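Local coordinates for MccB protein (Escherichia coli, PDB 6OM4) that uses ATP to adenylate the N-formylated peptide MccA, forming the phosphoramidate link of the nucleotide antibiotic microcin C7, and binds zinc, at residues A116-L121 with V132-S137; I190-N195 with L200-E205; N218-V223 with Q232-A237. All blocks are in the same frame, centred on the assembly; numbering follows the deposited sequence.

Contact 1 (A116-L121 with V132-S137); sequences AKVVIL and VILATS
On V118, CG1 stands anti to the backbone N (chi1 175°), and this turns that methyl to the helix. On L134, CG is anti to the carbonyl carbon (chi1 -62°), and its chain runs out to the strand. Both CB atoms already point at the opposite segment. The two side chains cross at about a right angle. Methyl CG1 of V118 meets methyl CD1 of L134 at 3.8 Å. This is the main touch of the contact.

I120 sits two residues along strand 117-121, on the same face as V118. Its CD1 comes within 4.4 Å of CD1 of L134, a looser fit. One leucine methyl thus faces two alternate residues of the strand. The pairing is wholly apolar, and all three residues are buried. The backbones stay apart, with CA of V118 and CA of L134 separated by 8.7 Å.

The other face of the strand holds V119, which packs on I145 and W209. V118 and I120 also rest on V210 of strand 208-211. Backbone bonds to strands 141-146 and 208-211 place 117-121 inside the sheet.

Within 132-137, V132 O accepts two bonds. T136 N gives one of 3.0 Å, and T136 OG1 gives one of 2.8 Å from the other face of the carbonyl plane. S137 OG makes a weak bond back to I133 O, and it is also bonded to N95.

The side chain of I120 lies about 8 Å from the bound adenosine phosphoramidate and touches the glycine-rich turn after the strand. Strand 117-121, helix 125-136 and strand 141-146 form a beta-alpha-beta unit, the nucleotide-binding start of the Rossmann-like ThiF fold.

Contact 2 (I190-N195 with L200-E205); sequences IALNIN and LHKVPE. With ND7 (5'-O-[(S)-amino(hydroxy)phosphoryl]adenosine), chain M.
The backbone runs on from strand 186-191, largely extended as far as I194, and comes back through the short 3-10 turn 200-202, with the CA atoms 6.6 Å apart at I194 and L200 and 8.4 Å apart at I190 and V203. I190, L192 and I194 all point their CB atoms at the returning chain. I190 reaches out to the ring of P204 with its end methyl. CD1 of I190 ends 3.5 Å from CD of P204, close to CG of the same ring as well.

L192 crosses both K202 and V203 at about a right angle. Its CD2 lies 3.8 Å from CB of K202 and 4.1 Å from CG2 of V203. The lysine chain bends at chi2 (106°), and NZ comes near CD1 of the leucine. The charged end has a long, weak ion pair with D199.

I194 lays CG2 against CG of L200 at 4.0 Å. Its CD1 looks to V203 and to L121 of strand 117-121. L200 is backed by W209 and W222.

The backbone of I194 holds the adenine of the bound adenosine phosphoramidate. I194 N donates to N1 at 3.0 Å, and N6 donates to I194 O at 2.8 Å. Each N-H...acceptor angle is 149°, moderately bent. The ligand has further bonds to H215 O and D146.

Across the segments the packing is therefore apolar, while the backbone of I194 turns its polar atoms to the base. A donor and an acceptor on I194 match N1 and the amino group, an arrangement consistent with recognition of adenine.

Contact 3 (N218-V223 with Q232-A237); sequences NLINWV and QPYINA
I220 and N236 approach at a slant, and the isoleucine tip ends over the amide group of the asparagine. CD1 of I220 is 3.7 Å from CG of N236 and equally near OD1. CD1 of I220 also lies 4.0 Å from CB of N236. The methyl thus spans the root and the head of the asparagine side chain. The CB of I220 does not itself point at the strand. CG1, anti to the backbone N (chi1 -178°), is what carries CD1 to N236.

Y234 stands two residues before N236, on the same face of the strand. Its ring meets the same methyl obliquely, with CE1 of Y234 4.2 Å from CD1 of I220. One isoleucine end serves both strand residues. V223, one helix turn on, adds buried area without a close touch. I220 and Y234 both pack on Y258 as well.

Helix 219-230 follows strand 208-211 and leads into strand 234-240, a beta-alpha-beta unit of the ThiF-type sheet. Strands 208-211 and 234-240 run parallel, side by side, and I235 makes backbone bonds to W209 and V211.

The polar ends are held by partners beyond the methyl contact. Y234 OH is hydrogen-bonded to N224 on the same helix. ND2 of N236 bonds to V211 O, and OD1 bonds to a polar side chain of the bound peptide. The amide is thus gripped at both ends, which should fix its rotation beside I220. The Y234 side chain lies about 8 Å from the zinc ion, and L219 touches the bound adenosine phosphoramidate.

Overall arrangement
All three contacts border the same mixed sheet. Contacts 1 and 3 each pair a helix with a strand and are buried. Contact 2 joins the end of edge strand 186-191 to a loop, and is partly exposed at K202. Contact 1 is purely apolar across its segments. Contact 2 is apolar too, but its backbone also meets the adenine. Contact 3 brings an asparagine that reaches the bound peptide. Contact 2 touches both others: V119 CG1 lies 4.0 Å from V203 CG1, and I194 CG2 lies 3.8 Å from L219 CD1. Contacts 1 and 3 do not touch, and their centres are about 17 Å apart.

Contact 1 (A116-L121 with V132-S137)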
loop_
_atom_site.group_PDB
_atom_site.type_symbol
_atom_site.label_atom_id
_atom_site.label_comp_id
_atom_site.label_asym_id
_atom_site.label_seq_id
_atom_site.Cartn_x
_atom_site.Cartn_y
_atom_site.Cartn_z
ATOM N N ALA A 116 0.521 13.776 7.157
ATOM C CA ALA A 116 -0.546 13.308 6.283
ATOM C C ALA A 116 -1.864 13.079 7.035
ATOM O O ALA A 116 -1.888 12.786 8.235
ATOM C CB ALA A 116 -0.136 12.015 5.642
ATOM N N LYS A 117 -2.950 13.203 6.271
ATOM C CA LYS A 117 -4.304 12.888 6.685
ATOM C C LYS A 117 -4.888 11.872 5.716
ATOM O O LYS A 117 -4.896 12.071 4.473
ATOM C CB LYS A 117 -5.103 14.193 6.727
ATOM C CG LYS A 117 -6.571 14.091 7.110
ATOM C CD LYS A 117 -7.310 15.435 6.898
ATOM C CE LYS A 117 -8.414 15.608 7.914
ATOM N NZ LYS A 117 -9.338 16.712 7.566
ATOM N N VAL A 118 -5.412 10.764 6.264
ATOM C CA VAL A 118 -6.019 9.759 5.446
ATOM C C VAL A 118 -7.465 9.518 5.918
ATOM O O VAL A 118 -7.700 9.400 7.115
ATOM C CB VAL A 118 -5.202 8.444 5.479
ATOM C CG1 VAL A 118 -5.897 7.335 4.727
ATOM C CG2 VAL A 118 -3.769 8.669 4.961
ATOM N N VAL A 119 -8.385 9.347 4.958
ATOM C CA VAL A 119 -9.778 8.965 5.187
ATOM C C VAL A 119 -9.906 7.473 4.910
ATOM O O VAL A 119 -9.474 6.988 3.880
ATOM C CB VAL A 119 -10.738 9.762 4.278
ATOM C CG1 VAL A 119 -12.129 9.168 4.275
ATOM C CG2 VAL A 119 -10.774 11.212 4.662
ATOM N N ILE A 120 -10.472 6.751 5.871
ATOM C CA ILE A 120 -10.886 5.364 5.667
ATOM C C ILE A 120 -12.415 5.368 5.479
ATOM O O ILE A 120 -13.188 5.497 6.465
ATOM C CB ILE A 120 -10.474 4.491 6.867
ATOM C CG1 ILE A 120 -9.009 4.709 7.258
ATOM C CG2 ILE A 120 -10.784 3.028 6.605
ATOM C CD1 ILE A 120 -8.024 4.093 6.310
ATOM N N LEU A 121 -12.843 5.194 4.233
ATOM C CA LEU A 121 -14.267 5.173 3.902
ATOM C C LEU A 121 -14.693 3.702 3.862
ATOM O O LEU A 121 -14.460 2.997 2.865
ATOM C CB LEU A 121 -14.507 5.916 2.582
ATOM C CG LEU A 121 -15.959 5.943 2.099
ATOM C CD1 LEU A 121 -16.916 6.420 3.179
ATOM C CD2 LEU A 121 -16.092 6.802 0.849
ATOM N N VAL A 132 -4.896 -0.111 10.640
ATOM C CA VAL A 132 -3.940 -0.435 11.656
ATOM C C VAL A 132 -2.522 -0.363 11.067
ATOM O O VAL A 132 -1.593 0.031 11.746
ATOM C CB VAL A 132 -4.236 -1.783 12.339
ATOM C CG1 VAL A 132 -3.998 -3.001 11.429
ATOM C CG2 VAL A 132 -3.436 -1.871 13.617
ATOM N N ILE A 133 -2.350 -0.750 9.809
ATOM C CA ILE A 133 -1.027 -0.581 9.205
ATOM C C ILE A 133 -0.660 0.901 9.195
ATOM O O ILE A 133 0.492 1.282 9.517
ATOM C CB ILE A 133 -0.985 -1.158 7.771
ATOM C CG1 ILE A 133 -1.119 -2.676 7.814
ATOM C CG2 ILE A 133 0.287 -0.719 7.082
ATOM C CD1 ILE A 133 -1.559 -3.309 6.534
ATOM N N LEU A 134 -1.594 1.753 8.768
ATOM C CA LEU A 134 -1.269 3.163 8.626
ATOM C C LEU A 134 -0.995 3.764 10.015
ATOM O O LEU A 134 -0.054 4.550 10.180
ATOM C CB LEU A 134 -2.386 3.911 7.884
ATOM C CG LEU A 134 -2.681 3.465 6.446
ATOM C CD1 LEU A 134 -3.695 4.420 5.791
ATOM C CD2 LEU A 134 -1.409 3.435 5.590
ATOM N N ALA A 135 -1.802 3.406 11.020
ATOM C CA ALA A 135 -1.626 3.950 12.353
ATOM C C ALA A 135 -0.250 3.551 12.891
ATOM O O ALA A 135 0.483 4.361 13.439
ATOM C CB ALA A 135 -2.737 3.478 13.258
ATOM N N THR A 136 0.132 2.279 12.720
ATOM C CA THR A 136 1.350 1.851 13.337
ATOM C C THR A 136 2.573 2.265 12.509
ATOM O O THR A 136 3.659 2.213 13.054
ATOM C CB THR A 136 1.332 0.356 13.645
ATOM O OG1 THR A 136 1.132 -0.351 12.425
ATOM C CG2 THR A 136 0.232 0.017 14.622
ATOM N N SER A 137 2.368 2.683 11.258
ATOM C CA SER A 137 3.422 3.281 10.438
ATOM C C SER A 137 3.525 4.786 10.675
ATOM O O SER A 137 4.414 5.428 10.134
ATOM C CB SER A 137 3.275 2.935 8.972
ATOM O OG SER A 137 3.683 1.583 8.788
#

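Contact 2 (I190-N195 with L200-E205)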
loop_
_atom_site.group_PDB
_atom_site.type_symbol
_atom_site.label_atom_id
_atom_site.label_comp_id
_atom_site.label_asym_id
_atom_site.label_seq_id
_atom_site.Cartn_x
_atom_site.Cartn_y
_atom_site.Cartn_z
ATOM N N ILE A 190 -16.573 9.650 11.770
ATOM C CA ILE A 190 -17.765 10.246 11.135
ATOM C C ILE A 190 -18.785 9.113 10.912
ATOM O O ILE A 190 -18.456 8.109 10.243
ATOM C CB ILE A 190 -17.427 10.964 9.798
ATOM C CG1 ILE A 190 -16.401 12.079 9.955
ATOM C CG2 ILE A 190 -18.700 11.491 9.147
ATOM C CD1 ILE A 190 -15.992 12.717 8.644
ATOM N N ALA A 191 -19.992 9.243 11.499
ATOM C CA ALA A 191 -21.056 8.259 11.322
ATOM C C ALA A 191 -21.849 8.604 10.059
ATOM O O ALA A 191 -22.678 9.528 10.069
ATOM C CB ALA A 191 -21.946 8.181 12.554
ATOM N N LEU A 192 -21.618 7.865 8.961
ATOM C CA LEU A 192 -22.187 8.238 7.706
ATOM C C LEU A 192 -22.304 6.999 6.833
ATOM O O LEU A 192 -21.378 6.197 6.781
ATOM C CB LEU A 192 -21.281 9.290 7.064
ATOM C CG LEU A 192 -21.667 9.781 5.670
ATOM C CD1 LEU A 192 -22.998 10.533 5.678
ATOM C CD2 LEU A 192 -20.557 10.666 5.106
ATOM N N ASN A 193 -23.462 6.860 6.193
ATOM C CA ASN A 193 -23.685 5.913 5.131
ATOM C C ASN A 193 -23.865 6.722 3.842
ATOM O O ASN A 193 -24.779 7.522 3.738
ATOM C CB ASN A 193 -24.916 5.033 5.386
ATOM C CG ASN A 193 -25.008 3.817 4.484
ATOM O OD1 ASN A 193 -24.065 3.029 4.403
ATOM N ND2 ASN A 193 -26.165 3.602 3.877
ATOM N N ILE A 194 -22.945 6.567 2.894
ATOM C CA ILE A 194 -23.116 7.172 1.594
ATOM C C ILE A 194 -24.094 6.335 0.769
ATOM O O ILE A 194 -23.694 5.400 0.058
ATOM C CB ILE A 194 -21.781 7.345 0.873
ATOM C CG1 ILE A 194 -20.871 8.263 1.677
ATOM C CG2 ILE A 194 -22.010 7.864 -0.547
ATOM C CD1 ILE A 194 -19.682 7.576 2.202
ATOM N N ASN A 195 -25.362 6.736 0.804
ATOM C CA ASN A 195 -26.432 6.050 0.047
ATOM C C ASN A 195 -26.917 6.890 -1.149
ATOM O O ASN A 195 -27.772 6.418 -1.912
ATOM C CB ASN A 195 -27.600 5.669 0.965
ATOM C CG ASN A 195 -28.252 6.838 1.684
ATOM O OD1 ASN A 195 -27.924 8.010 1.475
ATOM N ND2 ASN A 195 -29.214 6.520 2.537
ATOM N N LEU A 200 -21.288 12.385 -0.485
ATOM C CA LEU A 200 -19.812 12.484 -0.576
ATOM C C LEU A 200 -19.305 13.887 -0.234
ATOM O O LEU A 200 -18.162 14.030 0.197
ATOM C CB LEU A 200 -19.358 12.038 -1.963
ATOM C CG LEU A 200 -19.467 10.539 -2.191
ATOM C CD1 LEU A 200 -19.366 10.192 -3.670
ATOM C CD2 LEU A 200 -18.394 9.790 -1.399
ATOM N N HIS A 201 -20.189 14.898 -0.309
ATOM C CA HIS A 201 -19.852 16.236 0.157
ATOM C C HIS A 201 -19.552 16.263 1.664
ATOM O O HIS A 201 -18.954 17.237 2.119
ATOM C CB HIS A 201 -20.967 17.249 -0.210
ATOM C CG HIS A 201 -21.120 17.424 -1.684
ATOM N ND1 HIS A 201 -20.174 18.075 -2.449
ATOM C CD2 HIS A 201 -22.071 16.999 -2.545
ATOM C CE1 HIS A 201 -20.532 18.029 -3.713
ATOM N NE2 HIS A 201 -21.692 17.396 -3.803
ATOM N N LYS A 202 -19.998 15.248 2.426
ATOM C CA LYS A 202 -19.794 15.191 3.873
ATOM C C LYS A 202 -18.434 14.562 4.218
ATOM O O LYS A 202 -18.054 14.490 5.395
ATOM C CB LYS A 202 -20.896 14.378 4.568
ATOM C CG LYS A 202 -22.250 15.072 4.673
ATOM C CD LYS A 202 -23.294 14.532 3.721
ATOM C CE LYS A 202 -24.718 14.925 4.065
ATOM N NZ LYS A 202 -25.354 13.935 4.960
ATOM N N VAL A 203 -17.713 14.055 3.211
ATOM C CA VAL A 203 -16.439 13.393 3.450
ATOM C C VAL A 203 -15.314 14.415 3.322
ATOM O O VAL A 203 -15.165 15.044 2.269
ATOM C CB VAL A 203 -16.243 12.216 2.480
ATOM C CG1 VAL A 203 -14.891 11.563 2.685
ATOM C CG2 VAL A 203 -17.357 11.184 2.587
ATOM N N PRO A 204 -14.492 14.613 4.373
ATOM C CA PRO A 204 -13.454 15.642 4.352
ATOM C C PRO A 204 -12.373 15.370 3.297
ATOM O O PRO A 204 -12.132 14.232 2.939
ATOM C CB PRO A 204 -12.843 15.643 5.751
ATOM C CG PRO A 204 -13.840 14.861 6.598
ATOM C CD PRO A 204 -14.555 13.902 5.657
ATOM N N GLU A 205 -11.815 16.459 2.759
ATOM C CA GLU A 205 -10.608 16.439 1.967
ATOM C C GLU A 205 -9.497 15.795 2.798
ATOM O O GLU A 205 -9.486 15.915 4.016
ATOM C CB GLU A 205 -10.257 17.875 1.566
ATOM C CG GLU A 205 -8.905 18.071 0.920
ATOM C CD GLU A 205 -8.644 19.532 0.554
ATOM O OE1 GLU A 205 -9.381 20.425 1.084
ATOM O OE2 GLU A 205 -7.711 19.790 -0.269
HETATM O O1A ND7 M . -18.296 -5.701 4.067
HETATM P PA ND7 M . -16.855 -5.325 4.258
HETATM O O2A ND7 M . -15.998 -6.225 5.138
HETATM N N3A ND7 M . -16.223 -5.308 2.681
HETATM O "O5'" ND7 M . -16.659 -3.864 4.841
HETATM C "C5'" ND7 M . -17.371 -2.797 4.142
HETATM C "C4'" ND7 M . -17.530 -1.665 5.189
HETATM C "C3'" ND7 M . -18.634 -2.089 6.217
HETATM O "O3'" ND7 M . -18.234 -1.925 7.522
HETATM C "C2'" ND7 M . -19.866 -1.225 5.710
HETATM O "O2'" ND7 M . -20.696 -0.793 6.858
HETATM C "C1'" ND7 M . -19.325 -0.136 5.147
HETATM O "O4'" ND7 M . -17.904 -0.614 4.530
HETATM N N9 ND7 M . -20.024 0.449 4.038
HETATM C C4 ND7 M . -20.344 1.765 3.902
HETATM C C5 ND7 M . -20.974 1.908 2.717
HETATM N N7 ND7 M . -21.032 0.696 2.117
HETATM C C8 ND7 M . -20.441 -0.166 2.921
HETATM N N3 ND7 M . -20.141 2.821 4.719
HETATM C C2 ND7 M . -20.547 3.997 4.344
HETATM N N1 ND7 M . -21.190 4.166 3.184
HETATM C C6 ND7 M . -21.402 3.171 2.365
HETATM N N6 ND7 M . -22.103 3.382 1.111
#

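Contact 3 (N218-V223 with Q232-A237)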
loop_
_atom_site.group_PDB
_atom_site.type_symbol
_atom_site.label_atom_id
_atom_site.label_comp_id
_atom_site.label_asym_id
_atom_site.label_seq_id
_atom_site.Cartn_x
_atom_site.Cartn_y
_atom_site.Cartn_z
ATOM N N ASN A 218 -22.522 0.671 -7.386
ATOM C CA ASN A 218 -21.944 1.809 -8.145
ATOM C C ASN A 218 -21.377 2.876 -7.203
ATOM O O ASN A 218 -21.115 3.986 -7.627
ATOM C CB ASN A 218 -22.922 2.357 -9.192
ATOM C CG ASN A 218 -24.196 2.893 -8.575
ATOM O OD1 ASN A 218 -24.572 2.503 -7.472
ATOM N ND2 ASN A 218 -24.849 3.825 -9.252
ATOM N N LEU A 219 -21.117 2.541 -5.935
ATOM C CA LEU A 219 -20.498 3.525 -5.051
ATOM C C LEU A 219 -19.143 3.924 -5.634
ATOM O O LEU A 219 -18.750 5.087 -5.600
ATOM C CB LEU A 219 -20.309 2.920 -3.667
ATOM C CG LEU A 219 -19.546 3.774 -2.672
ATOM C CD1 LEU A 219 -20.219 5.093 -2.398
ATOM C CD2 LEU A 219 -19.366 3.008 -1.385
ATOM N N ILE A 220 -18.411 2.932 -6.135
ATOM C CA ILE A 220 -17.081 3.214 -6.659
ATOM C C ILE A 220 -17.215 4.243 -7.794
ATOM O O ILE A 220 -16.394 5.163 -7.926
ATOM C CB ILE A 220 -16.345 1.941 -7.108
ATOM C CG1 ILE A 220 -14.936 2.267 -7.601
ATOM C CG2 ILE A 220 -17.126 1.136 -8.138
ATOM C CD1 ILE A 220 -14.095 3.015 -6.579
ATOM N N ASN A 221 -18.267 4.118 -8.593
ATOM C CA ASN A 221 -18.488 5.088 -9.715
ATOM C C ASN A 221 -18.752 6.497 -9.179
ATOM O O ASN A 221 -18.196 7.493 -9.709
ATOM C CB ASN A 221 -19.580 4.605 -10.659
ATOM C CG ASN A 221 -19.286 3.238 -11.216
ATOM O OD1 ASN A 221 -19.716 2.239 -10.633
ATOM N ND2 ASN A 221 -18.502 3.193 -12.284
ATOM N N TRP A 222 -19.562 6.590 -8.116
ATOM C CA TRP A 222 -19.820 7.853 -7.466
ATOM C C TRP A 222 -18.520 8.457 -6.928
ATOM O O TRP A 222 -18.268 9.675 -7.050
ATOM C CB TRP A 222 -20.783 7.697 -6.297
ATOM C CG TRP A 222 -22.174 7.326 -6.666
ATOM C CD1 TRP A 222 -22.756 7.371 -7.902
ATOM C CD2 TRP A 222 -23.192 6.915 -5.737
ATOM N NE1 TRP A 222 -24.083 7.030 -7.790
ATOM C CE2 TRP A 222 -24.353 6.678 -6.493
ATOM C CE3 TRP A 222 -23.215 6.696 -4.351
ATOM C CZ2 TRP A 222 -25.548 6.262 -5.895
ATOM C CZ3 TRP A 222 -24.382 6.240 -3.772
ATOM C CH2 TRP A 222 -25.535 6.042 -4.538
ATOM N N VAL A 223 -17.766 7.620 -6.198
ATOM C CA VAL A 223 -16.524 8.108 -5.548
ATOM C C VAL A 223 -15.561 8.641 -6.616
ATOM O O VAL A 223 -14.975 9.672 -6.487
ATOM C CB VAL A 223 -15.890 6.990 -4.698
ATOM C CG1 VAL A 223 -14.521 7.420 -4.206
ATOM C CG2 VAL A 223 -16.781 6.589 -3.534
ATOM N N GLN A 232 -9.275 15.042 -5.594
ATOM C CA GLN A 232 -9.030 14.225 -4.387
ATOM C C GLN A 232 -8.430 12.881 -4.792
ATOM O O GLN A 232 -9.075 12.075 -5.448
ATOM C CB GLN A 232 -10.339 14.024 -3.655
ATOM C CG GLN A 232 -10.245 13.063 -2.476
ATOM C CD GLN A 232 -9.232 13.499 -1.457
ATOM O OE1 GLN A 232 -8.189 12.865 -1.281
ATOM N NE2 GLN A 232 -9.540 14.597 -0.786
ATOM N N PRO A 233 -7.174 12.580 -4.441
ATOM C CA PRO A 233 -6.635 11.240 -4.690
ATOM C C PRO A 233 -7.406 10.162 -3.904
ATOM O O PRO A 233 -7.832 10.400 -2.792
ATOM C CB PRO A 233 -5.151 11.313 -4.285
ATOM C CG PRO A 233 -4.857 12.821 -4.146
ATOM C CD PRO A 233 -6.183 13.499 -3.845
ATOM N N TYR A 234 -7.519 8.966 -4.486
ATOM C CA TYR A 234 -8.107 7.834 -3.762
ATOM C C TYR A 234 -7.459 6.528 -4.220
ATOM O O TYR A 234 -6.866 6.451 -5.285
ATOM C CB TYR A 234 -9.633 7.785 -3.917
ATOM C CG TYR A 234 -10.115 7.295 -5.251
ATOM C CD1 TYR A 234 -10.225 5.931 -5.505
ATOM C CD2 TYR A 234 -10.480 8.161 -6.274
ATOM C CE1 TYR A 234 -10.684 5.452 -6.717
ATOM C CE2 TYR A 234 -10.930 7.687 -7.500
ATOM C CZ TYR A 234 -11.029 6.321 -7.735
ATOM O OH TYR A 234 -11.419 5.738 -8.916
ATOM N N ILE A 235 -7.614 5.493 -3.396
ATOM C CA ILE A 235 -7.285 4.164 -3.788
ATOM C C ILE A 235 -8.435 3.229 -3.393
ATOM O O ILE A 235 -9.004 3.384 -2.330
ATOM C CB ILE A 235 -5.943 3.730 -3.183
ATOM C CG1 ILE A 235 -5.562 2.358 -3.746
ATOM C CG2 ILE A 235 -5.948 3.800 -1.651
ATOM C CD1 ILE A 235 -4.169 1.902 -3.398
ATOM N N ASN A 236 -8.814 2.340 -4.307
ATOM C CA ASN A 236 -9.852 1.337 -4.020
ATOM C C ASN A 236 -9.154 0.024 -3.661
ATOM O O ASN A 236 -8.110 -0.266 -4.187
ATOM C CB ASN A 236 -10.805 1.231 -5.211
ATOM C CG ASN A 236 -12.049 0.405 -4.995
ATOM O OD1 ASN A 236 -12.477 -0.251 -5.941
ATOM N ND2 ASN A 236 -12.692 0.508 -3.830
ATOM N N ALA A 237 -9.760 -0.799 -2.777
ATOM C CA ALA A 237 -9.267 -2.157 -2.593
ATOM C C ALA A 237 -10.422 -3.025 -2.122
ATOM O O ALA A 237 -11.402 -2.513 -1.589
ATOM C CB ALA A 237 -8.147 -2.208 -1.570
#